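Local coordinates for protein A151R (PDB 7CMA) that is a non-structural, zinc-binding protein of African swine fever virus whose biochemical role is not firmly established, although it has been named an oxygenase, at residues 34-39 with 87-92; 112-117 with 139-144; 49-54 with 62-67. One frame throughout, in Å; residues are numbered along the deposited sequence.

Contact 1. Residues 34-39 with 87-92; sequences LTKNIV and PQNNKI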
ATOM      1  N   LEU A  34      22.079  -8.317 -11.210  1.00 40.90           N
ATOM      2  CA  LEU A  34      21.989  -9.788 -11.404  1.00 36.46           C
ATOM      3  C   LEU A  34      20.791 -10.117 -12.309  1.00 43.44           C
ATOM      4  O   LEU A  34      19.702  -9.541 -12.091  1.00 47.62           O
ATOM      5  CB  LEU A  34      21.876 -10.468 -10.036  1.00 36.82           C
ATOM      6  CG  LEU A  34      23.132 -10.406  -9.166  1.00 43.91           C
ATOM      7  CD1 LEU A  34      23.044  -9.260  -8.170  1.00 42.40           C
ATOM      8  CD2 LEU A  34      23.364 -11.729  -8.442  1.00 44.49           C
ATOM      9  N   THR A  35      21.000 -10.988 -13.300  1.00 43.53           N
ATOM     10  CA  THR A  35      19.930 -11.569 -14.157  1.00 43.17           C
ATOM     11  C   THR A  35      19.910 -13.095 -13.966  1.00 41.94           C
ATOM     12  O   THR A  35      20.986 -13.710 -14.063  1.00 41.48           O
ATOM     13  CB  THR A  35      20.110 -11.151 -15.624  1.00 45.81           C
ATOM     14  OG1 THR A  35      19.936  -9.738 -15.720  1.00 45.17           O
ATOM     15  CG2 THR A  35      19.126 -11.828 -16.556  1.00 49.42           C
ATOM     16  N   LYS A  36      18.804 -13.619 -13.425  1.00 40.54           N
ATOM     17  CA  LYS A  36      18.676 -15.028 -12.962  1.00 43.49           C
ATOM     18  C   LYS A  36      19.833 -15.355 -12.011  1.00 39.20           C
ATOM     19  O   LYS A  36      20.349 -16.482 -12.071  1.00 44.67           O
ATOM     20  CB  LYS A  36      18.642 -15.973 -14.166  1.00 52.81           C
ATOM     21  CG  LYS A  36      17.458 -15.772 -15.103  1.00 56.24           C
ATOM     22  CD  LYS A  36      17.428 -16.749 -16.259  1.00 60.77           C
ATOM     23  CE  LYS A  36      16.120 -16.724 -17.025  1.00 64.03           C
ATOM     24  NZ  LYS A  36      14.948 -16.706 -16.117  1.00 70.29           N
ATOM     25  N   ASN A  37      20.121 -14.447 -11.074  1.00 40.38           N
ATOM     26  CA  ASN A  37      21.054 -14.697  -9.949  1.00 40.55           C
ATOM     27  C   ASN A  37      22.450 -14.973 -10.520  1.00 40.14           C
ATOM     28  O   ASN A  37      23.208 -15.731  -9.891  1.00 47.35           O
ATOM     29  CB  ASN A  37      20.558 -15.837  -9.057  1.00 44.61           C
ATOM     30  CG  ASN A  37      20.990 -15.684  -7.615  1.00 46.08           C
ATOM     31  OD1 ASN A  37      21.289 -14.577  -7.167  1.00 39.36           O
ATOM     32  ND2 ASN A  37      21.030 -16.787  -6.887  1.00 40.56           N
ATOM     33  N   ILE A  38      22.799 -14.266 -11.596  1.00 42.55           N
ATOM     34  CA  ILE A  38      24.167 -14.189 -12.186  1.00 48.19           C
ATOM     35  C   ILE A  38      24.525 -12.711 -12.345  1.00 44.86           C
ATOM     36  O   ILE A  38      23.709 -11.976 -12.922  1.00 43.83           O
ATOM     37  CB  ILE A  38      24.223 -14.935 -13.536  1.00 46.24           C
ATOM     38  CG1 ILE A  38      23.838 -16.411 -13.387  1.00 52.28           C
ATOM     39  CG2 ILE A  38      25.586 -14.769 -14.189  1.00 49.45           C
ATOM     40  CD1 ILE A  38      23.165 -16.997 -14.606  1.00 53.10           C
ATOM     41  N   VAL A  39      25.643 -12.278 -11.756  1.00 46.28           N
ATOM     42  CA  VAL A  39      26.142 -10.875 -11.851  1.00 44.49           C
ATOM     43  C   VAL A  39      26.482 -10.578 -13.314  1.00 41.99           C
ATOM     44  O   VAL A  39      27.285 -11.324 -13.891  1.00 47.79           O
ATOM     45  CB  VAL A  39      27.357 -10.639 -10.936  1.00 44.76           C
ATOM     46  CG1 VAL A  39      27.895  -9.224 -11.081  1.00 48.48           C
ATOM     47  CG2 VAL A  39      27.038 -10.947  -9.484  1.00 43.99           C
ATOM     48  N   PRO A  87      11.190  -7.876 -14.585  1.00 46.88           N
ATOM     49  CA  PRO A  87      11.238  -7.695 -13.134  1.00 46.66           C
ATOM     50  C   PRO A  87      11.386  -9.012 -12.359  1.00 42.74           C
ATOM     51  O   PRO A  87      11.687  -8.959 -11.185  1.00 47.72           O
ATOM     52  CB  PRO A  87       9.895  -7.020 -12.810  1.00 49.92           C
ATOM     53  CG  PRO A  87       8.972  -7.470 -13.930  1.00 53.34           C
ATOM     54  CD  PRO A  87       9.865  -7.585 -15.150  1.00 45.88           C
ATOM     55  N   GLN A  88      11.134 -10.146 -13.017  1.00 43.26           N
ATOM     56  CA  GLN A  88      11.129 -11.495 -12.388  1.00 57.42           C
ATOM     57  C   GLN A  88      12.551 -12.072 -12.370  1.00 59.72           C
ATOM     58  O   GLN A  88      12.739 -13.145 -11.765  1.00 73.60           O
ATOM     59  CB  GLN A  88      10.181 -12.436 -13.134  1.00 65.68           C
ATOM     60  CG  GLN A  88       9.020 -12.932 -12.282  1.00 83.57           C
ATOM     61  CD  GLN A  88       7.683 -12.426 -12.768  1.00 90.17           C
ATOM     62  OE1 GLN A  88       6.631 -12.841 -12.286  1.00111.87           O
ATOM     63  NE2 GLN A  88       7.717 -11.515 -13.726  1.00 86.25           N
ATOM     64  N   ASN A  89      13.486 -11.456 -13.099  1.00 50.18           N
ATOM     65  CA  ASN A  89      14.838 -12.047 -13.294  1.00 47.91           C
ATOM     66  C   ASN A  89      15.916 -11.018 -12.951  1.00 37.65           C
ATOM     67  O   ASN A  89      17.054 -11.436 -12.725  1.00 41.03           O
ATOM     68  CB  ASN A  89      15.016 -12.595 -14.709  1.00 50.36           C
ATOM     69  CG  ASN A  89      13.982 -13.642 -15.053  1.00 58.65           C
ATOM     70  OD1 ASN A  89      13.695 -14.520 -14.246  1.00 59.86           O
ATOM     71  ND2 ASN A  89      13.341 -13.494 -16.199  1.00 59.32           N
ATOM     72  N   ASN A  90      15.574  -9.728 -12.941  1.00 37.75           N
ATOM     73  CA  ASN A  90      16.551  -8.617 -12.770  1.00 36.20           C
ATOM     74  C   ASN A  90      16.488  -8.108 -11.328  1.00 40.25           C
ATOM     75  O   ASN A  90      15.474  -7.471 -10.948  1.00 37.64           O
ATOM     76  CB  ASN A  90      16.319  -7.490 -13.777  1.00 39.47           C
ATOM     77  CG  ASN A  90      16.747  -7.858 -15.184  1.00 36.56           C
ATOM     78  OD1 ASN A  90      17.323  -8.928 -15.407  1.00 37.07           O
ATOM     79  ND2 ASN A  90      16.583  -6.929 -16.113  1.00 35.79           N
ATOM     80  N   LYS A  91      17.522  -8.409 -10.547  1.00 34.14           N
ATOM     81  CA  LYS A  91      17.626  -7.986  -9.128  1.00 34.83           C
ATOM     82  C   LYS A  91      18.957  -7.279  -8.924  1.00 37.72           C
ATOM     83  O   LYS A  91      19.864  -7.487  -9.740  1.00 44.28           O
ATOM     84  CB  LYS A  91      17.489  -9.195  -8.203  1.00 35.21           C
ATOM     85  CG  LYS A  91      16.130  -9.868  -8.227  1.00 42.03           C
ATOM     86  CD  LYS A  91      15.963 -10.903  -7.141  1.00 45.89           C
ATOM     87  CE  LYS A  91      14.728 -11.757  -7.323  1.00 51.15           C
ATOM     88  NZ  LYS A  91      14.569 -12.719  -6.209  1.00 52.49           N
ATOM     89  N   ILE A  92      19.080  -6.511  -7.841  1.00 38.18           N
ATOM     90  CA  ILE A  92      20.321  -5.748  -7.557  1.00 37.87           C
ATOM     91  C   ILE A  92      20.799  -6.085  -6.144  1.00 38.70           C
ATOM     92  O   ILE A  92      19.952  -6.358  -5.266  1.00 36.70           O
ATOM     93  CB  ILE A  92      20.099  -4.238  -7.762  1.00 40.65           C
ATOM     94  CG1 ILE A  92      19.025  -3.682  -6.824  1.00 42.84           C
ATOM     95  CG2 ILE A  92      19.783  -3.943  -9.221  1.00 36.22           C
ATOM     96  CD1 ILE A  92      19.165  -2.203  -6.555  1.00 41.97           C
TER
HETATM   97  O   HOH W   1      18.611 -12.127 -10.355  1.00 36.62           O
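An antiparallel strand pairing joins Leu-34 and Thr-35, at the end of strand 30-35, to Asn-90 and Lys-91, at the start of strand 90-94. Leu-34 and Lys-91 form a hydrogen-bonded pair: Leu-34 N meets Lys-91 O at 2.8 Å, and Lys-91 N returns a bond to Leu-34 O at 2.9 Å. Beside them, Thr-35 and Asn-90 make a non-hydrogen-bonded pair whose side chains run side by side. Thr-35 OG1 donates to Asn-90 OD1 over 2.8 Å, reaching the oxygen from above the amide plane, 44° out of it. Asn-90 ND2 is bound in turn by Trp-82 O of helix 72-84, so both ends of the amide have a partner, which should limit its rotation. The pairing makes strand 90-94 the last strand of a five-stranded antiparallel sheet, beyond which the Ile-92 backbone bonds to Asn-150 and Met-152. Strand 30-35 here turns back into strand 38-46 through a type I' turn from Thr-35 to Ile-38. In that turn Lys-36 N donates to Asn-89 O at 2.9 Å, and a water links the same oxygen to Asn-37 N. With CG beside its backbone N (chi1 -63°), the Lys-36 chain runs alongside Asn-89 and bends at its last torsion, which brings NZ to Asn-89 OD1 in a weak bond of 3.1 Å.

Contact 2. Residues 112-117 with 139-144; sequences YNHKCI and CTKCTS. With ZN (zinc ion), chain C.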
ATOM      1  N   TYR A 112      21.629  -9.121  12.035  1.00 58.41           N
ATOM      2  CA  TYR A 112      21.463  -7.674  11.713  1.00 53.40           C
ATOM      3  C   TYR A 112      20.471  -7.034  12.693  1.00 46.17           C
ATOM      4  O   TYR A 112      20.821  -6.005  13.276  1.00 47.78           O
ATOM      5  CB  TYR A 112      21.005  -7.470  10.264  1.00 53.98           C
ATOM      6  CG  TYR A 112      22.102  -7.571   9.230  1.00 50.63           C
ATOM      7  CD1 TYR A 112      23.427  -7.349   9.564  1.00 55.83           C
ATOM      8  CD2 TYR A 112      21.817  -7.926   7.920  1.00 51.40           C
ATOM      9  CE1 TYR A 112      24.439  -7.473   8.627  1.00 58.14           C
ATOM     10  CE2 TYR A 112      22.814  -8.015   6.963  1.00 45.95           C
ATOM     11  CZ  TYR A 112      24.130  -7.801   7.320  1.00 49.73           C
ATOM     12  OH  TYR A 112      25.117  -7.914   6.386  1.00 53.00           O
ATOM     13  N   ASN A 113      19.244  -7.563  12.777  1.00 49.50           N
ATOM     14  CA  ASN A 113      18.121  -6.894  13.495  1.00 54.67           C
ATOM     15  C   ASN A 113      17.884  -7.566  14.855  1.00 52.38           C
ATOM     16  O   ASN A 113      16.941  -7.161  15.541  1.00 50.13           O
ATOM     17  CB  ASN A 113      16.827  -6.892  12.680  1.00 58.25           C
ATOM     18  CG  ASN A 113      17.016  -6.375  11.271  1.00 55.93           C
ATOM     19  OD1 ASN A 113      16.558  -6.997  10.317  1.00 57.07           O
ATOM     20  ND2 ASN A 113      17.722  -5.267  11.129  1.00 59.71           N
ATOM     21  N   HIS A 114      18.694  -8.564  15.202  1.00 62.13           N
ATOM     22  CA  HIS A 114      18.573  -9.284  16.500  1.00 60.09           C
ATOM     23  C   HIS A 114      19.805 -10.170  16.650  1.00 61.08           C
ATOM     24  O   HIS A 114      20.209 -10.778  15.665  1.00 47.39           O
ATOM     25  CB  HIS A 114      17.293 -10.125  16.568  1.00 61.50           C
ATOM     26  CG  HIS A 114      17.053 -10.784  17.882  1.00 63.93           C
ATOM     27  ND1 HIS A 114      16.312 -10.188  18.876  1.00 68.52           N
ATOM     28  CD2 HIS A 114      17.437 -11.985  18.361  1.00 68.19           C
ATOM     29  CE1 HIS A 114      16.255 -10.989  19.917  1.00 71.13           C
ATOM     30  NE2 HIS A 114      16.939 -12.098  19.626  1.00 71.06           N
ATOM     31  N   LYS A 115      20.362 -10.231  17.856  1.00 56.88           N
ATOM     32  CA  LYS A 115      21.556 -11.071  18.083  1.00 59.48           C
ATOM     33  C   LYS A 115      21.098 -12.511  18.299  1.00 65.81           C
ATOM     34  O   LYS A 115      21.032 -12.947  19.458  1.00 65.04           O
ATOM     35  CB  LYS A 115      22.437 -10.532  19.211  1.00 76.80           C
ATOM     36  CG  LYS A 115      21.739  -9.756  20.318  1.00 85.03           C
ATOM     37  CD  LYS A 115      22.543  -9.782  21.599  1.00 87.83           C
ATOM     38  CE  LYS A 115      23.528 -10.931  21.647  1.00 84.30           C
ATOM     39  NZ  LYS A 115      24.933 -10.467  21.584  1.00 84.60           N
ATOM     40  N   CYS A 116      20.780 -13.205  17.209  1.00 52.14           N
ATOM     41  CA  CYS A 116      20.318 -14.609  17.292  1.00 59.70           C
ATOM     42  C   CYS A 116      21.514 -15.506  17.628  1.00 54.42           C
ATOM     43  O   CYS A 116      21.320 -16.478  18.361  1.00 55.65           O
ATOM     44  CB  CYS A 116      19.744 -15.005  15.937  1.00 59.43           C
ATOM     45  SG  CYS A 116      18.058 -14.416  15.638  1.00 85.53           S
ATOM     46  N   ILE A 117      22.703 -15.161  17.135  1.00 52.57           N
ATOM     47  CA  ILE A 117      23.896 -16.032  17.300  1.00 61.23           C
ATOM     48  C   ILE A 117      24.961 -15.367  18.183  1.00 63.10           C
ATOM     49  O   ILE A 117      25.216 -14.181  18.001  1.00 70.18           O
ATOM     50  CB  ILE A 117      24.464 -16.388  15.914  1.00 59.72           C
ATOM     51  CG1 ILE A 117      23.388 -16.924  14.967  1.00 62.83           C
ATOM     52  CG2 ILE A 117      25.640 -17.339  16.030  1.00 65.02           C
ATOM     53  CD1 ILE A 117      22.664 -18.148  15.472  1.00 59.97           C
ATOM     54  N   CYS A 139      16.241 -16.080   8.562  1.00 53.74           N
ATOM     55  CA  CYS A 139      15.586 -15.838   9.877  1.00 53.63           C
ATOM     56  C   CYS A 139      14.879 -14.481   9.865  1.00 45.65           C
ATOM     57  O   CYS A 139      15.550 -13.489   9.603  1.00 48.70           O
ATOM     58  CB  CYS A 139      16.635 -15.913  10.980  1.00 66.35           C
ATOM     59  SG  CYS A 139      16.088 -15.389  12.623  1.00 95.90           S
ATOM     60  N   THR A 140      13.586 -14.458  10.177  1.00 47.37           N
ATOM     61  CA  THR A 140      12.789 -13.212  10.084  1.00 49.68           C
ATOM     62  C   THR A 140      13.035 -12.312  11.290  1.00 46.94           C
ATOM     63  O   THR A 140      12.541 -11.182  11.280  1.00 55.67           O
ATOM     64  CB  THR A 140      11.303 -13.550  10.014  1.00 52.08           C
ATOM     65  OG1 THR A 140      10.948 -14.184  11.241  1.00 56.56           O
ATOM     66  CG2 THR A 140      10.966 -14.448   8.845  1.00 54.29           C
ATOM     67  N   LYS A 141      13.760 -12.808  12.286  1.00 60.64           N
ATOM     68  CA  LYS A 141      14.042 -12.021  13.510  1.00 57.69           C
ATOM     69  C   LYS A 141      15.291 -11.171  13.304  1.00 49.19           C
ATOM     70  O   LYS A 141      15.287 -10.029  13.746  1.00 53.07           O
ATOM     71  CB  LYS A 141      14.226 -12.953  14.709  1.00 69.93           C
ATOM     72  CG  LYS A 141      13.078 -13.915  14.971  1.00 75.14           C
ATOM     73  CD  LYS A 141      13.104 -14.478  16.373  1.00 83.56           C
ATOM     74  CE  LYS A 141      14.200 -13.874  17.226  1.00 95.12           C
ATOM     75  NZ  LYS A 141      14.127 -14.344  18.630  1.00 97.53           N
ATOM     76  N   CYS A 142      16.310 -11.719  12.653  1.00 51.13           N
ATOM     77  CA  CYS A 142      17.583 -10.974  12.500  1.00 51.87           C
ATOM     78  C   CYS A 142      17.791 -10.496  11.062  1.00 45.73           C
ATOM     79  O   CYS A 142      18.651  -9.650  10.860  1.00 51.17           O
ATOM     80  CB  CYS A 142      18.762 -11.831  12.932  1.00 56.62           C
ATOM     81  SG  CYS A 142      18.986 -13.360  11.993  1.00 70.30           S
ATOM     82  N   THR A 143      17.044 -11.038  10.104  1.00 50.17           N
ATOM     83  CA  THR A 143      17.293 -10.685   8.683  1.00 51.14           C
ATOM     84  C   THR A 143      16.037 -10.058   8.079  1.00 46.06           C
ATOM     85  O   THR A 143      15.020 -10.750   7.975  1.00 45.98           O
ATOM     86  CB  THR A 143      17.865 -11.872   7.897  1.00 48.82           C
ATOM     87  OG1 THR A 143      18.854 -12.531   8.686  1.00 41.12           O
ATOM     88  CG2 THR A 143      18.441 -11.470   6.558  1.00 47.58           C
ATOM     89  N   SER A 144      16.129  -8.783   7.716  1.00 47.64           N
ATOM     90  CA  SER A 144      14.985  -8.087   7.084  1.00 49.03           C
ATOM     91  C   SER A 144      15.348  -7.716   5.651  1.00 42.11           C
ATOM     92  O   SER A 144      16.530  -7.530   5.370  1.00 47.66           O
ATOM     93  CB  SER A 144      14.605  -6.857   7.850  1.00 46.49           C
ATOM     94  OG  SER A 144      15.673  -5.926   7.854  1.00 49.13           O
TER
HETATM   95 ZN    ZN C 201      18.258 -14.947  13.444  1.00 56.32          ZN
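A zinc site of three cysteines and one histidine draws the loop 112-117 against the loop 139-144, where Cys-139 and Cys-142 form a CxxC pair. Cys-116 supplies the ligand from the first loop, its SG 2.3 Å from the zinc ion; Cys-139 SG binds the metal at 2.4 Å and Cys-142 SG at 2.3 Å. His-109, at the end of strand 107-109, completes the four ligands through ND1. The two CxxC sulfurs reach the metal by different torsions: SG of Cys-139 lies opposite its own backbone N (chi1 171°), whereas that of Cys-142 sits between N and the carbonyl carbon (chi1 61°). Cys-139 SG also accepts weak hydrogen bonds from the backbone N of Lys-141 and of Cys-142, as the chain folds round the sulfur.

Away from the metal, the loops are joined by Asn-113. Its backbone N donates to Cys-142 O at 2.9 Å, and its side-chain OD1 accepts a 2.8 Å bond from Ser-144 OG, which comes in tilted 23° from the amide plane. On the outer side, Lys-141 lies alongside His-114 and places CE over one face of the imidazole, 4.1 Å from the ring centroid and offset toward the rim, a CH-pi contact. His-114 is not among the four zinc ligands, and both it and Lys-141 are exposed.

A ligand set of three sulfurs and one imidazole nitrogen, all from the protein, is consistent with a structural zinc site, and the N-H groups directed at Cys-139 SG would be expected to temper the negative charge expected on the sulfurs. With no regular helix or strand in either segment, the metal probably serves to fix their fold.

Contact 3. Residues 49-54 with 62-67; sequences TYKYFT and ISKEDL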
ATOM      1  N   THR A  49      33.895   9.684  -9.730  1.00 58.82           N
ATOM      2  CA  THR A  49      32.834   9.301 -10.703  1.00 55.64           C
ATOM      3  C   THR A  49      32.368   7.864 -10.449  1.00 59.21           C
ATOM      4  O   THR A  49      33.173   7.048  -9.951  1.00 49.93           O
ATOM      5  CB  THR A  49      33.307   9.449 -12.156  1.00 57.82           C
ATOM      6  OG1 THR A  49      34.338   8.489 -12.394  1.00 66.70           O
ATOM      7  CG2 THR A  49      33.814  10.840 -12.473  1.00 66.43           C
ATOM      8  N   TYR A  50      31.175   7.540 -10.946  1.00 53.46           N
ATOM      9  CA  TYR A  50      30.648   6.158 -11.026  1.00 52.88           C
ATOM     10  C   TYR A  50      31.220   5.483 -12.270  1.00 51.97           C
ATOM     11  O   TYR A  50      31.385   6.162 -13.302  1.00 51.99           O
ATOM     12  CB  TYR A  50      29.120   6.170 -11.047  1.00 50.13           C
ATOM     13  CG  TYR A  50      28.472   6.440  -9.712  1.00 51.70           C
ATOM     14  CD1 TYR A  50      28.296   5.424  -8.789  1.00 50.68           C
ATOM     15  CD2 TYR A  50      28.016   7.704  -9.378  1.00 52.64           C
ATOM     16  CE1 TYR A  50      27.693   5.657  -7.566  1.00 51.61           C
ATOM     17  CE2 TYR A  50      27.402   7.952  -8.162  1.00 53.49           C
ATOM     18  CZ  TYR A  50      27.221   6.920  -7.261  1.00 55.48           C
ATOM     19  OH  TYR A  50      26.587   7.145  -6.074  1.00 54.63           O
ATOM     20  N   LYS A  51      31.622   4.218 -12.127  1.00 52.53           N
ATOM     21  CA  LYS A  51      32.107   3.359 -13.237  1.00 50.19           C
ATOM     22  C   LYS A  51      31.134   2.196 -13.432  1.00 50.71           C
ATOM     23  O   LYS A  51      30.690   1.614 -12.418  1.00 53.67           O
ATOM     24  CB  LYS A  51      33.522   2.852 -12.938  1.00 50.68           C
ATOM     25  CG  LYS A  51      34.641   3.766 -13.413  1.00 55.00           C
ATOM     26  CD  LYS A  51      35.006   4.848 -12.424  1.00 57.77           C
ATOM     27  CE  LYS A  51      36.344   5.488 -12.723  1.00 67.09           C
ATOM     28  NZ  LYS A  51      36.502   6.777 -12.010  1.00 71.68           N
ATOM     29  N   TYR A  52      30.791   1.911 -14.690  1.00 53.41           N
ATOM     30  CA  TYR A  52      29.854   0.828 -15.088  1.00 56.67           C
ATOM     31  C   TYR A  52      30.655  -0.318 -15.713  1.00 55.68           C
ATOM     32  O   TYR A  52      31.144  -0.151 -16.849  1.00 48.23           O
ATOM     33  CB  TYR A  52      28.794   1.372 -16.050  1.00 55.40           C
ATOM     34  CG  TYR A  52      27.828   0.344 -16.583  1.00 61.30           C
ATOM     35  CD1 TYR A  52      27.095  -0.460 -15.724  1.00 56.86           C
ATOM     36  CD2 TYR A  52      27.580   0.232 -17.942  1.00 56.37           C
ATOM     37  CE1 TYR A  52      26.182  -1.386 -16.204  1.00 57.48           C
ATOM     38  CE2 TYR A  52      26.670  -0.688 -18.438  1.00 57.69           C
ATOM     39  CZ  TYR A  52      25.969  -1.501 -17.566  1.00 60.61           C
ATOM     40  OH  TYR A  52      25.052  -2.395 -18.039  1.00 63.91           O
ATOM     41  N   PHE A  53      30.922  -1.359 -14.914  1.00 56.44           N
ATOM     42  CA  PHE A  53      31.602  -2.616 -15.330  1.00 49.62           C
ATOM     43  C   PHE A  53      30.555  -3.612 -15.834  1.00 53.91           C
ATOM     44  O   PHE A  53      29.614  -3.931 -15.079  1.00 49.98           O
ATOM     45  CB  PHE A  53      32.387  -3.224 -14.165  1.00 43.98           C
ATOM     46  CG  PHE A  53      33.279  -2.263 -13.423  1.00 49.22           C
ATOM     47  CD1 PHE A  53      34.544  -1.952 -13.903  1.00 48.70           C
ATOM     48  CD2 PHE A  53      32.887  -1.728 -12.206  1.00 52.66           C
ATOM     49  CE1 PHE A  53      35.371  -1.085 -13.204  1.00 53.96           C
ATOM     50  CE2 PHE A  53      33.709  -0.844 -11.522  1.00 47.23           C
ATOM     51  CZ  PHE A  53      34.940  -0.508 -12.033  1.00 47.81           C
ATOM     52  N   THR A  54      30.743  -4.120 -17.051  1.00 51.27           N
ATOM     53  CA  THR A  54      29.916  -5.219 -17.615  1.00 56.27           C
ATOM     54  C   THR A  54      30.759  -6.497 -17.674  1.00 56.33           C
ATOM     55  O   THR A  54      31.961  -6.392 -17.991  1.00 55.59           O
ATOM     56  CB  THR A  54      29.345  -4.815 -18.978  1.00 58.20           C
ATOM     57  OG1 THR A  54      28.487  -3.694 -18.764  1.00 55.53           O
ATOM     58  CG2 THR A  54      28.581  -5.929 -19.659  1.00 68.47           C
ATOM     59  N   ILE A  62      34.429  -7.233 -19.280  1.00 64.41           N
ATOM     60  CA  ILE A  62      34.332  -7.166 -20.769  1.00 71.97           C
ATOM     61  C   ILE A  62      34.216  -5.694 -21.185  1.00 73.17           C
ATOM     62  O   ILE A  62      34.562  -5.381 -22.346  1.00 64.23           O
ATOM     63  CB  ILE A  62      33.147  -8.022 -21.275  1.00 77.56           C
ATOM     64  CG1 ILE A  62      33.603  -9.079 -22.285  1.00 84.54           C
ATOM     65  CG2 ILE A  62      32.035  -7.149 -21.839  1.00 79.01           C
ATOM     66  CD1 ILE A  62      32.467  -9.789 -22.986  1.00 89.81           C
ATOM     67  N   SER A  63      33.908  -4.810 -20.225  1.00 66.60           N
ATOM     68  CA  SER A  63      33.718  -3.352 -20.455  1.00 68.37           C
ATOM     69  C   SER A  63      33.959  -2.574 -19.153  1.00 66.72           C
ATOM     70  O   SER A  63      33.695  -3.126 -18.065  1.00 64.32           O
ATOM     71  CB  SER A  63      32.346  -3.068 -21.022  1.00 73.53           C
ATOM     72  OG  SER A  63      31.555  -2.328 -20.102  1.00 76.86           O
ATOM     73  N   LYS A  64      34.413  -1.325 -19.275  1.00 57.43           N
ATOM     74  CA  LYS A  64      34.530  -0.352 -18.158  1.00 63.35           C
ATOM     75  C   LYS A  64      34.217   1.049 -18.691  1.00 63.95           C
ATOM     76  O   LYS A  64      34.962   1.524 -19.567  1.00 58.38           O
ATOM     77  CB  LYS A  64      35.936  -0.406 -17.551  1.00 67.19           C
ATOM     78  CG  LYS A  64      36.184   0.553 -16.396  1.00 80.36           C
ATOM     79  CD  LYS A  64      37.646   0.910 -16.205  1.00 77.31           C
ATOM     80  CE  LYS A  64      38.012   1.162 -14.758  1.00 72.45           C
ATOM     81  NZ  LYS A  64      38.638   2.492 -14.574  1.00 68.27           N
ATOM     82  N   GLU A  65      33.129   1.657 -18.213  1.00 59.41           N
ATOM     83  CA  GLU A  65      32.639   2.962 -18.726  1.00 60.45           C
ATOM     84  C   GLU A  65      32.620   3.980 -17.583  1.00 59.27           C
ATOM     85  O   GLU A  65      31.904   3.742 -16.588  1.00 62.34           O
ATOM     86  CB  GLU A  65      31.252   2.800 -19.346  1.00 58.02           C
ATOM     87  CG  GLU A  65      30.790   4.024 -20.112  1.00 65.99           C
ATOM     88  CD  GLU A  65      29.352   3.956 -20.595  1.00 66.70           C
ATOM     89  OE1 GLU A  65      28.679   5.006 -20.585  1.00 62.38           O
ATOM     90  OE2 GLU A  65      28.898   2.847 -20.947  1.00 58.37           O
ATOM     91  N   ASP A  66      33.384   5.064 -17.720  1.00 56.34           N
ATOM     92  CA  ASP A  66      33.296   6.236 -16.813  1.00 62.35           C
ATOM     93  C   ASP A  66      31.993   6.979 -17.114  1.00 60.23           C
ATOM     94  O   ASP A  66      31.857   7.491 -18.241  1.00 58.90           O
ATOM     95  CB  ASP A  66      34.513   7.150 -16.954  1.00 61.25           C
ATOM     96  CG  ASP A  66      34.739   8.024 -15.735  1.00 62.68           C
ATOM     97  OD1 ASP A  66      33.790   8.167 -14.938  1.00 57.61           O
ATOM     98  OD2 ASP A  66      35.881   8.486 -15.551  1.00 72.70           O
ATOM     99  N   LEU A  67      31.022   6.880 -16.203  1.00 57.96           N
ATOM    100  CA  LEU A  67      29.698   7.550 -16.319  1.00 60.71           C
ATOM    101  C   LEU A  67      29.873   9.063 -16.137  1.00 65.46           C
ATOM    102  O   LEU A  67      28.875   9.792 -16.278  1.00 72.07           O
ATOM    103  CB  LEU A  67      28.752   6.971 -15.261  1.00 60.41           C
ATOM    104  CG  LEU A  67      27.911   5.769 -15.697  1.00 60.93           C
ATOM    105  CD1 LEU A  67      28.409   5.186 -17.012  1.00 61.31           C
ATOM    106  CD2 LEU A  67      27.895   4.702 -14.615  1.00 68.59           C
TER
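Backbone hydrogen bonds join residues 49-54 to 62-67 as the two arms of an antiparallel hairpin. Tyr-52 and Glu-65 exchange a pair: Tyr-52 N to Glu-65 O is 2.9 Å, and Glu-65 N bonds back to Tyr-52 O. Beyond them, Leu-67 N donates to Tyr-50 O. At the other end the register slips in a classic beta bulge, Ile-62 and Ser-63 both facing Thr-54. Thr-54 O takes a 2.9 Å bond from Ile-62 N and a weak one from Ser-63 N. The hairpin forms one edge of the five-stranded sheet: strand 61-66 is outermost, while strand 49-55 bonds on its far side to strand 38-46.

Polar side chains meet at Thr-49, whose side chain crosses that of Asp-66 at about a right angle. Thr-49 OG1 donates to Asp-66 OD1 at 2.6 Å, on the syn side of the carboxylate but 24° out of its plane, and accepts from Lys-51 NZ at 2.8 Å. This places the ammonium near the acid, although its salt bridge to Asp-66 OD2 is long at 4.0 Å. Lys-51 NZ is held also by Ile-46 O, and Asp-66 OD1 by Lys-68 N.

Apolar contacts fall on both faces. Leu-67 sets CD2 against Tyr-52 CB at 3.7 Å and also touches Tyr-50 CB, while its side chain reaches Ile-75 of helix 72-84. On the face bearing Lys-51 and Asp-66, Phe-53 and Lys-64 run side by side; Lys-64 sets CG opposite its backbone N (chi1 180°), 3.7 Å from Phe-53 CE1, and then bends further along the chain.

How the contacts relate
Contacts 1 and 3 belong to one antiparallel sheet, ordered 61-66, 49-55, 38-46, 30-35, 90-94, and bind its two outermost strands to their neighbours. Their centres lie about 19 Å apart and their nearest atoms about 7 Å. Along the chain the hairpin of contact 3 falls wholly between the two segments of contact 1, so strand 90-94, which follows helix 72-84 in sequence, returns to pair with strand 30-35. Contact 2 comes later, in loops next to the separate three-stranded sheet; its centre is about 25 Å from that of contact 1 and about 35 Å from that of contact 3. The zinc site thus probably stabilises a part of the chain separate from the larger sheet.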